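Long-range contacts in nitrate transport protein (Xanthomonas axonopodis pv. citri, PDB 3KSX), which binds the sulfonate MOPS and probably captures alkanesulfonates in the periplasm for delivery to an ABC importer: residues Q30-Y35 / T61-P66; S119-R124 / S197-A202; G208-F213 / K285-T290; A93-A98 / L299-V304; V39-L44 / Q237-L242. One frame throughout, in Å; residues are numbered along the deposited sequence.

Contact 1 of 5, residues Q30-Y35 / T61-P66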
# COMPACT_ATOMS: atom_id res chain seq x y z
N GLN A 30 6.79 20.59 13.02
CA GLN A 30 6.19 19.29 13.25
C GLN A 30 6.05 18.53 11.90
O GLN A 30 5.87 19.15 10.83
CB GLN A 30 4.80 19.45 13.90
CG GLN A 30 4.30 18.08 14.41
CD GLN A 30 2.92 18.10 15.09
OE1 GLN A 30 2.08 18.97 14.82
NE2 GLN A 30 2.68 17.09 15.93
N LEU A 31 6.14 17.20 11.96
CA LEU A 31 5.83 16.34 10.82
C LEU A 31 4.91 15.27 11.36
O LEU A 31 5.37 14.41 12.14
CB LEU A 31 7.11 15.69 10.27
CG LEU A 31 6.84 14.52 9.28
CD1 LEU A 31 5.96 14.97 8.08
CD2 LEU A 31 8.14 13.95 8.82
N ARG A 32 3.63 15.31 11.00
CA ARG A 32 2.69 14.28 11.38
C ARG A 32 2.61 13.38 10.14
O ARG A 32 2.11 13.85 9.10
CB ARG A 32 1.29 14.87 11.67
CG ARG A 32 1.21 15.63 13.02
CD ARG A 32 -0.21 16.09 13.49
NE ARG A 32 -1.22 15.07 13.31
CZ ARG A 32 -1.66 14.14 14.17
NH1 ARG A 32 -1.20 14.00 15.38
NH2 ARG A 32 -2.65 13.31 13.77
N ILE A 33 3.25 12.20 10.24
CA ILE A 33 3.42 11.30 9.08
C ILE A 33 2.58 10.03 9.23
O ILE A 33 2.57 9.39 10.28
CB ILE A 33 4.91 11.06 8.81
CG1 ILE A 33 5.17 9.97 7.82
CG2 ILE A 33 5.67 10.76 10.13
CD1 ILE A 33 6.65 9.82 7.41
N GLY A 34 1.79 9.70 8.22
CA GLY A 34 1.01 8.51 8.30
C GLY A 34 1.72 7.28 7.75
O GLY A 34 2.51 7.35 6.80
N TYR A 35 1.40 6.13 8.35
CA TYR A 35 1.97 4.89 7.92
C TYR A 35 0.99 3.74 8.16
O TYR A 35 -0.03 3.96 8.79
CB TYR A 35 3.32 4.67 8.64
CG TYR A 35 3.15 4.14 10.04
CD1 TYR A 35 2.68 4.95 11.08
CD2 TYR A 35 3.42 2.80 10.33
CE1 TYR A 35 2.55 4.44 12.41
CE2 TYR A 35 3.28 2.29 11.63
CZ TYR A 35 2.83 3.09 12.64
OH TYR A 35 2.67 2.53 13.88
N THR A 61 5.64 12.84 14.61
CA THR A 61 4.54 12.10 15.12
C THR A 61 4.02 11.08 14.04
O THR A 61 3.43 11.49 13.00
CB THR A 61 3.38 13.04 15.41
OG1 THR A 61 3.81 14.08 16.31
CG2 THR A 61 2.22 12.29 16.03
N TRP A 62 4.22 9.79 14.33
CA TRP A 62 3.76 8.72 13.42
C TRP A 62 2.33 8.40 13.76
O TRP A 62 1.99 8.24 14.93
CB TRP A 62 4.60 7.47 13.64
CG TRP A 62 5.98 7.56 13.16
CD1 TRP A 62 7.06 8.01 13.88
CD2 TRP A 62 6.47 7.30 11.83
NE1 TRP A 62 8.19 7.98 13.10
CE2 TRP A 62 7.86 7.55 11.85
CE3 TRP A 62 5.90 6.79 10.66
CZ2 TRP A 62 8.68 7.36 10.72
CZ3 TRP A 62 6.69 6.61 9.55
CH2 TRP A 62 8.09 6.90 9.58
N VAL A 63 1.50 8.23 12.75
CA VAL A 63 0.09 7.98 12.97
C VAL A 63 -0.27 6.76 12.09
O VAL A 63 -0.16 6.82 10.88
CB VAL A 63 -0.79 9.22 12.56
CG1 VAL A 63 -2.29 8.89 12.64
CG2 VAL A 63 -0.43 10.52 13.34
N GLU A 64 -0.71 5.66 12.72
CA GLU A 64 -1.07 4.47 11.99
C GLU A 64 -2.48 4.46 11.36
O GLU A 64 -3.42 4.96 12.00
CB GLU A 64 -0.97 3.32 13.01
CG GLU A 64 -1.37 2.01 12.42
CD GLU A 64 -1.86 1.02 13.45
OE1 GLU A 64 -1.03 0.62 14.32
OE2 GLU A 64 -3.10 0.67 13.37
N PHE A 65 -2.61 3.93 10.13
CA PHE A 65 -3.87 3.71 9.40
C PHE A 65 -4.01 2.26 9.00
O PHE A 65 -2.96 1.58 8.75
CB PHE A 65 -3.88 4.63 8.16
CG PHE A 65 -3.87 6.05 8.51
CD1 PHE A 65 -5.06 6.68 8.79
CD2 PHE A 65 -2.67 6.72 8.78
CE1 PHE A 65 -5.05 8.06 9.24
CE2 PHE A 65 -2.62 8.05 9.16
CZ PHE A 65 -3.81 8.74 9.43
N PRO A 66 -5.28 1.74 8.94
CA PRO A 66 -5.56 0.35 8.54
C PRO A 66 -5.11 0.03 7.09
O PRO A 66 -4.65 -1.07 6.81
CB PRO A 66 -7.07 0.18 8.72
CG PRO A 66 -7.61 1.47 9.05
CD PRO A 66 -6.48 2.45 9.39

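Contact 2 of 5, residues S119-R124 / S197-A202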
# COMPACT_ATOMS: atom_id res chain seq x y z
N SER A 119 -8.80 -22.21 2.54
CA SER A 119 -8.11 -23.45 2.15
C SER A 119 -9.12 -24.58 1.87
O SER A 119 -8.93 -25.38 0.95
CB SER A 119 -7.01 -23.80 3.16
OG SER A 119 -7.53 -23.91 4.47
N LYS A 120 -10.28 -24.55 2.55
CA LYS A 120 -11.25 -25.60 2.32
C LYS A 120 -12.03 -25.49 1.03
O LYS A 120 -12.79 -26.39 0.68
CB LYS A 120 -12.24 -25.68 3.47
CG LYS A 120 -13.17 -24.47 3.56
CD LYS A 120 -14.63 -24.88 3.44
CE LYS A 120 -15.41 -24.51 4.68
NZ LYS A 120 -16.86 -24.21 4.29
N SER A 121 -11.90 -24.36 0.37
CA SER A 121 -12.66 -24.01 -0.80
C SER A 121 -12.46 -24.88 -2.03
O SER A 121 -11.34 -25.42 -2.27
CB SER A 121 -12.24 -22.54 -1.11
OG SER A 121 -12.46 -22.23 -2.40
N ALA A 122 -13.51 -24.97 -2.84
CA ALA A 122 -13.42 -25.58 -4.17
C ALA A 122 -12.83 -24.65 -5.22
O ALA A 122 -12.70 -25.05 -6.41
CB ALA A 122 -14.81 -26.01 -4.67
N LEU A 123 -12.49 -23.41 -4.85
CA LEU A 123 -11.97 -22.48 -5.88
C LEU A 123 -10.51 -22.73 -6.14
O LEU A 123 -9.74 -22.77 -5.20
CB LEU A 123 -12.18 -20.99 -5.47
CG LEU A 123 -13.55 -20.65 -4.95
CD1 LEU A 123 -13.58 -19.14 -4.61
CD2 LEU A 123 -14.68 -21.05 -5.93
N ARG A 124 -10.13 -22.90 -7.42
CA ARG A 124 -8.72 -23.23 -7.75
C ARG A 124 -8.11 -22.44 -8.87
O ARG A 124 -6.89 -22.48 -9.09
CB ARG A 124 -8.54 -24.74 -8.04
CG ARG A 124 -8.56 -25.44 -6.71
CD ARG A 124 -8.06 -26.87 -6.63
NE ARG A 124 -8.48 -27.21 -5.28
CZ ARG A 124 -9.75 -27.51 -4.93
NH1 ARG A 124 -10.74 -27.63 -5.85
NH2 ARG A 124 -10.01 -27.72 -3.66
N SER A 197 -5.09 -21.30 7.02
CA SER A 197 -6.38 -20.61 6.82
C SER A 197 -6.74 -20.42 5.31
O SER A 197 -7.95 -20.41 4.92
CB SER A 197 -6.33 -19.22 7.48
OG SER A 197 -6.36 -19.25 8.89
N ALA A 198 -5.72 -20.24 4.48
CA ALA A 198 -5.89 -19.86 3.08
C ALA A 198 -4.90 -20.51 2.11
O ALA A 198 -3.79 -20.97 2.51
CB ALA A 198 -5.77 -18.32 2.93
N ARG A 199 -5.34 -20.60 0.86
CA ARG A 199 -4.48 -20.94 -0.28
C ARG A 199 -4.31 -19.70 -1.12
O ARG A 199 -5.24 -18.94 -1.25
CB ARG A 199 -5.06 -22.03 -1.21
CG ARG A 199 -5.02 -23.46 -0.61
CD ARG A 199 -5.63 -24.41 -1.62
NE ARG A 199 -7.10 -24.40 -1.59
CZ ARG A 199 -7.85 -23.94 -2.61
NH1 ARG A 199 -7.34 -23.43 -3.73
NH2 ARG A 199 -9.15 -24.01 -2.52
N LEU A 200 -3.11 -19.51 -1.69
CA LEU A 200 -2.95 -18.47 -2.71
C LEU A 200 -3.72 -18.82 -3.98
O LEU A 200 -3.58 -19.92 -4.61
CB LEU A 200 -1.45 -18.30 -3.02
CG LEU A 200 -1.05 -17.28 -4.07
CD1 LEU A 200 -1.41 -15.91 -3.58
CD2 LEU A 200 0.46 -17.39 -4.23
N LEU A 201 -4.52 -17.89 -4.50
CA LEU A 201 -5.13 -18.20 -5.76
C LEU A 201 -4.34 -17.49 -6.89
O LEU A 201 -4.14 -18.07 -7.95
CB LEU A 201 -6.61 -17.76 -5.76
CG LEU A 201 -7.37 -18.21 -6.99
CD1 LEU A 201 -7.67 -19.62 -6.85
CD2 LEU A 201 -8.72 -17.52 -7.08
N ALA A 202 -3.95 -16.24 -6.66
CA ALA A 202 -3.18 -15.47 -7.69
C ALA A 202 -2.42 -14.38 -7.00
O ALA A 202 -2.83 -13.94 -5.94
CB ALA A 202 -4.14 -14.85 -8.72

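Contact 3 of 5, residues G208-F213 / K285-T290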
# COMPACT_ATOMS: atom_id res chain seq x y z
N GLY A 208 2.80 -5.99 -14.30
CA GLY A 208 3.41 -4.69 -14.42
C GLY A 208 2.73 -3.71 -13.46
O GLY A 208 2.39 -2.57 -13.84
N LEU A 209 2.55 -4.14 -12.18
CA LEU A 209 2.09 -3.19 -11.12
C LEU A 209 3.07 -2.02 -10.90
O LEU A 209 4.31 -2.18 -10.96
CB LEU A 209 1.90 -3.99 -9.79
CG LEU A 209 0.94 -5.13 -9.81
CD1 LEU A 209 0.83 -5.77 -8.44
CD2 LEU A 209 -0.46 -4.58 -10.10
N THR A 210 2.49 -0.86 -10.63
CA THR A 210 3.25 0.35 -10.49
C THR A 210 4.09 0.45 -9.26
O THR A 210 5.24 0.96 -9.28
CB THR A 210 2.30 1.58 -10.58
OG1 THR A 210 1.59 1.54 -11.81
CG2 THR A 210 3.11 2.93 -10.52
N GLY A 211 3.52 0.01 -8.15
CA GLY A 211 4.13 0.10 -6.82
C GLY A 211 3.27 1.05 -5.99
O GLY A 211 2.01 1.01 -6.01
N GLY A 212 3.92 1.88 -5.21
CA GLY A 212 3.14 2.74 -4.30
C GLY A 212 3.80 4.12 -4.27
O GLY A 212 4.79 4.38 -4.99
N PHE A 213 3.32 4.98 -3.36
CA PHE A 213 3.75 6.38 -3.39
C PHE A 213 3.86 6.95 -2.00
O PHE A 213 3.17 6.43 -1.09
CB PHE A 213 2.77 7.20 -4.28
CG PHE A 213 2.79 6.80 -5.72
CD1 PHE A 213 3.89 7.11 -6.51
CD2 PHE A 213 1.78 6.04 -6.28
CE1 PHE A 213 3.94 6.75 -7.82
CE2 PHE A 213 1.83 5.64 -7.61
CZ PHE A 213 2.95 5.99 -8.38
N LYS A 285 3.57 7.89 -16.16
CA LYS A 285 2.76 7.30 -17.26
C LYS A 285 1.98 6.07 -16.79
O LYS A 285 0.78 5.94 -17.16
CB LYS A 285 3.69 6.99 -18.49
CG LYS A 285 4.18 8.31 -19.19
CD LYS A 285 5.14 8.11 -20.36
CE LYS A 285 4.53 7.46 -21.55
NZ LYS A 285 3.71 8.42 -22.34
N ALA A 286 2.64 5.17 -16.04
CA ALA A 286 1.98 3.92 -15.54
C ALA A 286 0.78 4.29 -14.65
O ALA A 286 -0.33 3.79 -14.83
CB ALA A 286 3.04 3.00 -14.80
N GLN A 287 1.02 5.30 -13.80
CA GLN A 287 0.04 5.80 -12.89
C GLN A 287 -1.09 6.45 -13.67
O GLN A 287 -2.24 6.16 -13.42
CB GLN A 287 0.69 6.79 -11.89
CG GLN A 287 -0.31 7.32 -10.77
CD GLN A 287 -0.78 6.24 -9.82
OE1 GLN A 287 -0.39 5.05 -9.93
NE2 GLN A 287 -1.55 6.63 -8.80
N GLN A 288 -0.80 7.28 -14.69
CA GLN A 288 -1.93 7.77 -15.51
C GLN A 288 -2.72 6.66 -16.25
O GLN A 288 -3.96 6.71 -16.42
CB GLN A 288 -1.33 8.72 -16.57
CG GLN A 288 -2.41 9.51 -17.38
CD GLN A 288 -3.35 10.28 -16.51
OE1 GLN A 288 -2.93 11.20 -15.80
NE2 GLN A 288 -4.66 9.92 -16.55
N ALA A 289 -2.01 5.64 -16.74
CA ALA A 289 -2.67 4.51 -17.42
C ALA A 289 -3.66 3.80 -16.47
O ALA A 289 -4.78 3.45 -16.89
CB ALA A 289 -1.62 3.56 -17.94
N THR A 290 -3.29 3.68 -15.18
CA THR A 290 -4.17 3.07 -14.20
C THR A 290 -5.38 3.98 -13.99
O THR A 290 -6.46 3.51 -13.98
CB THR A 290 -3.42 2.84 -12.88
OG1 THR A 290 -2.28 1.97 -13.14
CG2 THR A 290 -4.34 2.25 -11.84
O HOH W 1 -0.75 2.54 -11.02

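Contact 4 of 5, residues A93-A98 / L299-V304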
# COMPACT_ATOMS: atom_id res chain seq x y z
N ALA A 93 -8.46 9.50 -4.09
CA ALA A 93 -8.44 10.84 -3.46
C ALA A 93 -8.50 12.02 -4.43
O ALA A 93 -9.32 12.92 -4.23
CB ALA A 93 -7.23 10.96 -2.53
N GLN A 94 -7.66 12.01 -5.50
CA GLN A 94 -7.74 12.99 -6.62
C GLN A 94 -9.12 13.02 -7.25
O GLN A 94 -9.69 14.13 -7.47
CB GLN A 94 -6.72 12.59 -7.68
CG GLN A 94 -5.27 12.93 -7.32
CD GLN A 94 -4.31 12.70 -8.48
OE1 GLN A 94 -3.89 11.59 -8.71
NE2 GLN A 94 -3.99 13.78 -9.24
N ALA A 95 -9.69 11.87 -7.57
CA ALA A 95 -11.05 11.83 -8.11
C ALA A 95 -12.11 12.52 -7.25
O ALA A 95 -13.11 13.05 -7.77
CB ALA A 95 -11.46 10.41 -8.39
N ALA A 96 -11.91 12.48 -5.93
CA ALA A 96 -12.85 13.09 -5.01
C ALA A 96 -12.52 14.57 -4.81
O ALA A 96 -13.18 15.20 -4.01
CB ALA A 96 -12.87 12.34 -3.68
N GLY A 97 -11.48 15.09 -5.51
CA GLY A 97 -11.02 16.50 -5.41
C GLY A 97 -9.87 16.88 -4.45
O GLY A 97 -9.65 18.07 -4.18
N ALA A 98 -9.14 15.89 -3.93
CA ALA A 98 -8.02 16.14 -2.99
C ALA A 98 -6.88 16.82 -3.75
O ALA A 98 -6.62 16.46 -4.87
CB ALA A 98 -7.51 14.80 -2.38
N LEU A 299 -15.03 2.75 -12.50
CA LEU A 299 -14.70 2.60 -11.08
C LEU A 299 -14.32 3.93 -10.41
O LEU A 299 -14.19 3.99 -9.18
CB LEU A 299 -13.58 1.58 -10.92
CG LEU A 299 -13.80 0.23 -11.59
CD1 LEU A 299 -12.62 -0.64 -11.46
CD2 LEU A 299 -15.00 -0.47 -10.97
N LEU A 300 -14.13 4.97 -11.23
CA LEU A 300 -13.88 6.32 -10.76
C LEU A 300 -14.85 7.20 -11.54
O LEU A 300 -15.14 6.91 -12.73
CB LEU A 300 -12.43 6.74 -11.10
CG LEU A 300 -11.29 6.18 -10.22
CD1 LEU A 300 -10.03 6.76 -10.69
CD2 LEU A 300 -11.51 6.64 -8.81
N PRO A 301 -15.36 8.25 -10.90
CA PRO A 301 -16.29 9.14 -11.55
C PRO A 301 -15.63 10.07 -12.58
O PRO A 301 -16.15 10.17 -13.69
CB PRO A 301 -16.94 9.89 -10.38
CG PRO A 301 -16.02 9.81 -9.28
CD PRO A 301 -15.17 8.58 -9.48
N LYS A 302 -14.49 10.70 -12.23
CA LYS A 302 -13.73 11.63 -13.10
C LYS A 302 -12.63 10.86 -13.80
O LYS A 302 -12.10 9.90 -13.21
CB LYS A 302 -13.01 12.70 -12.25
CG LYS A 302 -13.82 13.60 -11.30
CD LYS A 302 -15.22 13.94 -11.84
CE LYS A 302 -16.34 13.36 -10.91
NZ LYS A 302 -17.62 12.96 -11.59
N ARG A 303 -12.21 11.27 -15.01
CA ARG A 303 -10.82 10.91 -15.41
C ARG A 303 -9.90 11.75 -14.46
O ARG A 303 -10.26 12.92 -14.10
CB ARG A 303 -10.52 11.12 -16.92
CG ARG A 303 -9.23 10.30 -17.40
CD ARG A 303 -8.23 11.14 -18.16
NE ARG A 303 -8.23 10.88 -19.61
CZ ARG A 303 -7.13 10.66 -20.35
NH1 ARG A 303 -5.92 10.68 -19.77
NH2 ARG A 303 -7.24 10.45 -21.69
N VAL A 304 -8.81 11.15 -13.98
CA VAL A 304 -7.91 11.81 -13.04
C VAL A 304 -6.68 12.15 -13.86
O VAL A 304 -6.23 11.31 -14.61
CB VAL A 304 -7.50 10.89 -11.87
CG1 VAL A 304 -6.23 11.44 -11.16
CG2 VAL A 304 -8.69 10.75 -10.89

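Contact 5 of 5, residues V39-L44 / Q237-L242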
# COMPACT_ATOMS: atom_id res chain seq x y z
N VAL A 39 3.83 -2.03 6.25
CA VAL A 39 5.03 -1.58 5.55
C VAL A 39 6.12 -1.66 6.58
O VAL A 39 6.31 -0.70 7.38
CB VAL A 39 4.95 -0.14 5.00
CG1 VAL A 39 6.21 0.16 4.10
CG2 VAL A 39 3.65 0.13 4.22
N SER A 40 6.76 -2.85 6.59
CA SER A 40 7.88 -3.22 7.46
C SER A 40 8.97 -2.14 7.55
O SER A 40 9.49 -1.86 8.65
CB SER A 40 8.47 -4.55 6.99
OG SER A 40 7.66 -5.61 7.47
N SER A 41 9.25 -1.46 6.43
CA SER A 41 10.31 -0.44 6.50
C SER A 41 9.93 0.79 7.36
O SER A 41 10.78 1.32 8.10
CB SER A 41 10.79 -0.04 5.12
OG SER A 41 9.94 0.90 4.56
N LEU A 42 8.63 1.18 7.33
CA LEU A 42 8.21 2.37 8.08
C LEU A 42 8.11 2.05 9.54
O LEU A 42 8.40 2.90 10.40
CB LEU A 42 6.88 2.90 7.56
CG LEU A 42 6.90 3.27 6.06
CD1 LEU A 42 5.67 4.03 5.70
CD2 LEU A 42 8.13 4.09 5.75
N VAL A 43 7.64 0.83 9.83
CA VAL A 43 7.69 0.28 11.20
C VAL A 43 9.13 0.34 11.73
O VAL A 43 9.34 0.80 12.88
CB VAL A 43 7.03 -1.19 11.32
CG1 VAL A 43 7.21 -1.77 12.71
CG2 VAL A 43 5.52 -1.18 10.96
N LEU A 44 10.12 -0.08 10.93
CA LEU A 44 11.51 0.02 11.39
C LEU A 44 11.96 1.45 11.56
O LEU A 44 12.61 1.75 12.55
CB LEU A 44 12.49 -0.73 10.50
CG LEU A 44 12.31 -2.23 10.71
CD1 LEU A 44 13.18 -2.90 9.74
CD2 LEU A 44 12.58 -2.71 12.17
N GLN A 237 16.61 4.88 3.12
CA GLN A 237 17.56 4.09 3.88
C GLN A 237 16.90 3.01 4.75
O GLN A 237 17.37 1.85 4.78
CB GLN A 237 18.44 5.00 4.74
CG GLN A 237 19.41 5.90 3.94
CD GLN A 237 20.19 5.14 2.87
OE1 GLN A 237 20.93 4.18 3.18
NE2 GLN A 237 20.04 5.56 1.59
N ALA A 238 15.81 3.36 5.43
CA ALA A 238 15.06 2.39 6.29
C ALA A 238 14.75 1.06 5.54
O ALA A 238 14.84 -0.08 6.13
CB ALA A 238 13.70 3.01 6.78
N ASP A 239 14.37 1.20 4.25
CA ASP A 239 14.00 0.04 3.46
C ASP A 239 15.16 -0.94 3.40
O ASP A 239 14.96 -2.16 3.33
CB ASP A 239 13.59 0.40 2.04
CG ASP A 239 13.05 -0.83 1.29
OD1 ASP A 239 11.92 -1.28 1.60
OD2 ASP A 239 13.79 -1.39 0.44
N GLY A 240 16.37 -0.38 3.40
CA GLY A 240 17.61 -1.15 3.30
C GLY A 240 17.76 -2.05 4.50
O GLY A 240 18.32 -3.11 4.39
N LEU A 241 17.24 -1.63 5.65
CA LEU A 241 17.22 -2.48 6.86
C LEU A 241 16.77 -3.94 6.71
O LEU A 241 17.29 -4.85 7.36
CB LEU A 241 16.34 -1.81 7.93
CG LEU A 241 16.99 -0.57 8.54
CD1 LEU A 241 16.27 -0.09 9.79
CD2 LEU A 241 18.48 -0.86 8.82
N LEU A 242 15.77 -4.15 5.88
CA LEU A 242 15.25 -5.49 5.62
C LEU A 242 16.25 -6.44 4.96
O LEU A 242 16.12 -7.66 5.08
CB LEU A 242 14.00 -5.40 4.73
CG LEU A 242 12.81 -4.57 5.22
CD1 LEU A 242 11.80 -4.38 4.06
CD2 LEU A 242 12.20 -5.20 6.45

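Contact 1 of 5, residues Q30-Y35 / T61-P66
With CG set between its own backbone N and carbonyl carbon (chi1 80°), Tyr35 brings its ring across to the neighbouring strand, where Trp62, CG anti to the carbonyl carbon (chi1 -71°), lays its indole on the same sheet face. The rings make an offset edge-to-face pair with planes at 90°: the edge of Trp62 is directed at the face of Tyr35, and CE3 of Trp62 lies 3.7 Å from CD1 of Tyr35. Ile33 runs alongside the indole, its CG2 in a CH-pi contact 4.0 Å from the centroid of the six-membered ring. Five backbone bonds join the parallel strands, from Thr61 N to Leu31 O (2.9 Å) through Phe65 N to Tyr35 O (2.9 Å). They add strand 59-65 as the outermost strand of the 2-1-3-5-4 sheet of a class II periplasmic binding fold. On the other face, the guanidinium of Arg32 has Val63 CG2 over it, 3.6 Å from NH2, while NE bonds to Ser79 O. Gln30 NE2 donates to Thr61 OG1 (3.2 Å), which Lys59 NZ also reaches. Phe65 turns a ring edge to Gly34, CE2 lying 3.8 Å from Gly34 CA.

Contact 2 of 5, residues S119-R124 / S197-A202
The loop leaving strand 113-118, which contains an ST turn at Ser121, turns backbone carbonyls toward Arg199 on the outermost strand 198-203 of the second five-stranded sheet of the class II periplasmic binding fold. In the ST turn Ser121 OG accepts from Leu123 N (2.7 Å). The grip on Leu123 O is end-on and forked: Arg199 NH1 (2.9 Å) and NH2 (3.0 Å) both donate to this one oxygen, which lies in the guanidinium plane. A bend at chi3 (-81°) carries the guanidinium round so that NE donates to Ser119 O at 3.3 Å, again in plane. Carbonyls thus line the edge of the group, fix its rotation and would offset part of its charge. One of its faces is taken by Arg124, whose guanidinium stacks on it with centres 4.7 Å apart and planes at 21°. The two like charges lie close, and a sulfate ion, probably from the crystallisation liquor, lies about 3 Å from the Ser121 side chain and may temper the positive charge. Just before the strand, Ser119 N bonds to Ser197 O (3.1 Å) from well above the carbonyl plane, and Ser119 OG turns to Gly196 O. Farther on, where Leu201 and Ala202 form a classic beta bulge facing Ile115, CD1 of Leu201 presses on the backbone C of Arg124 at 3.5 Å.

Contact 3 of 5, residues G208-F213 / K285-T290
A single water is gripped by three side chains: it accepts from Thr210 OG1 (2.7 Å) and Thr290 OG1 (2.7 Å) and donates to Gln287 OE1 (2.8 Å). It bridges the chain entering strand 212-217, just after the crossing from the second sheet back to the first, to helix 281-296. No direct hydrogen bond joins the two segments. Thr210 points its CB at the helix, and its OG1 also rests 3.6 Å from Ala286 CB. Gln287 leaves the helix with CG anti to the backbone N (chi1 -176°) and then bends at chi2 (66°), so that its amide slides past Phe213 in the opposite direction. The amide oxygen OE1 lies at the ring's edge, 3.3 Å from Phe213 CE2, with ring and amide planes 68° apart; the same ring makes an edge-to-face pair with Tyr102. At the other end of the amide, NE2 bonds to Asp87 O and Tyr102 OH. Since OE1 receives the water's proton and NE2 meets oxygen acceptors, the rotation of the Gln287 amide is well defined, and the buried hydroxyls of Thr210 and Thr290 are both satisfied by one water.

Contact 4 of 5, residues A93-A98 / L299-V304
Val304 and Gln94 cross at about a right angle, the valine's two methyls meeting successive residues of the last turn of helix 88-95. CG1, anti to the valine's own backbone N (chi1 163°), meets the Gln94 amide, lying 3.4 Å from OE1 and close to CD as well. CG2 takes the next residue, 3.6 Å from Ala95 N and 3.7 Å from Ala95 CB. The glutamine's polar end is occupied elsewhere: OE1 is hydrogen-bonded to Tyr102 OH, and NE2 makes a weak bond to Leu305 O, so the methyl lies against an amide that already has its polar partners. Ala95 aims its CB at the incoming loop and is met by three residues: beside the Val304 methyl, Leu300 CD2 comes to 3.8 Å and Pro301 CD to 4.3 Å. The helix ends here in a Schellman motif. Gly97 has positive phi and donates its N to Gln94 O, while Ala98 N reaches back to Ala93 O (3.0 Å). Lys302 lies next to this C-terminal turn; its CB points toward the helix and its CG rests 3.6 Å from Ala95 O, after which the bent chain leads the amine away. The two segments share no hydrogen bond, and apolar packing joins helix 88-95 to the loop that follows helix 281-296. Leu300 extends that packing to Phe92 and Phe294 of these two helices. Val304 O accepts from Gln288 NE2 and Arg303 makes a salt bridge with Asp292, both ties running from the loop back to helix 281-296.

Contact 5 of 5, residues V39-L44 / Q237-L242
Leu44, Leu241 and Leu242 make the apolar part of this helix crossing. Leu44 reaches across with CD1 3.8 Å from Leu241 CB and 4.1 Å from Leu242 CD2, meeting both leucines obliquely. Leu241 answers with its own CD1 against Leu44 CB (3.9 Å), so each of these two places a methyl on the other's CB. Leu242 CD2 also covers Ser40 CB at 3.8 Å, a contact made by the carbon of the serine.

Close backbone approach marks the middle. Ser41 and Asp239 have CA atoms 4.8 Å apart, and Ser41 CB sits 3.6 Å from Asp239 CA; a small serine here is in keeping with such closeness. The Ser41 carbonyl oxygen is met by Ala238 CB, another small group at the crossing. No hydrogen bond spans the segments.

The Asp239 carboxylate has its partners elsewhere. With CG anti to the backbone N (chi1 -174°), this side chain points away from helix 40-48 overall, and OD2 accepts from Ala274 N while OD1 makes a long, weak ion pair with Arg271. Val39, at the N-cap position of helix 40-48, offers its carbonyl oxygen to Leu42 N and Val43 N, starting the first turn.

The short segments cross at 109°, with their axes 8.1 Å apart at closest approach. Around them, helix 246-257 closes in through Leu253 on Ser40 and Val43, and through Ser249 and Thr252 on Leu44. On another side Leu42 meets Leu235 of helix 225-244, so helix 40-48, directly after strand 30-36, packs against both later helices.

How the contacts relate
Contacts 1 and 3 both reach the first sheet, with centres 24 Å apart on opposite sides of the chain's centre; contact 2 belongs to the second sheet, 35 Å from contact 1 between centres. Contact 5 adjoins contact 1 through Tyr35 and Leu42, strand 30-36 running on into helix 40-48. Contacts 3 and 4 touch, centres 15 Å apart, through helix 281-296 and the loop after it. Along the chain, contact 1 closes before contacts 2, 3 and 4 open, whereas contacts 4 and 5 alternate their segments and both span contact 2. Late helices return to pack on the first lobe. The two sheets make up the two lobes, between which class II binding proteins generally hold ligand.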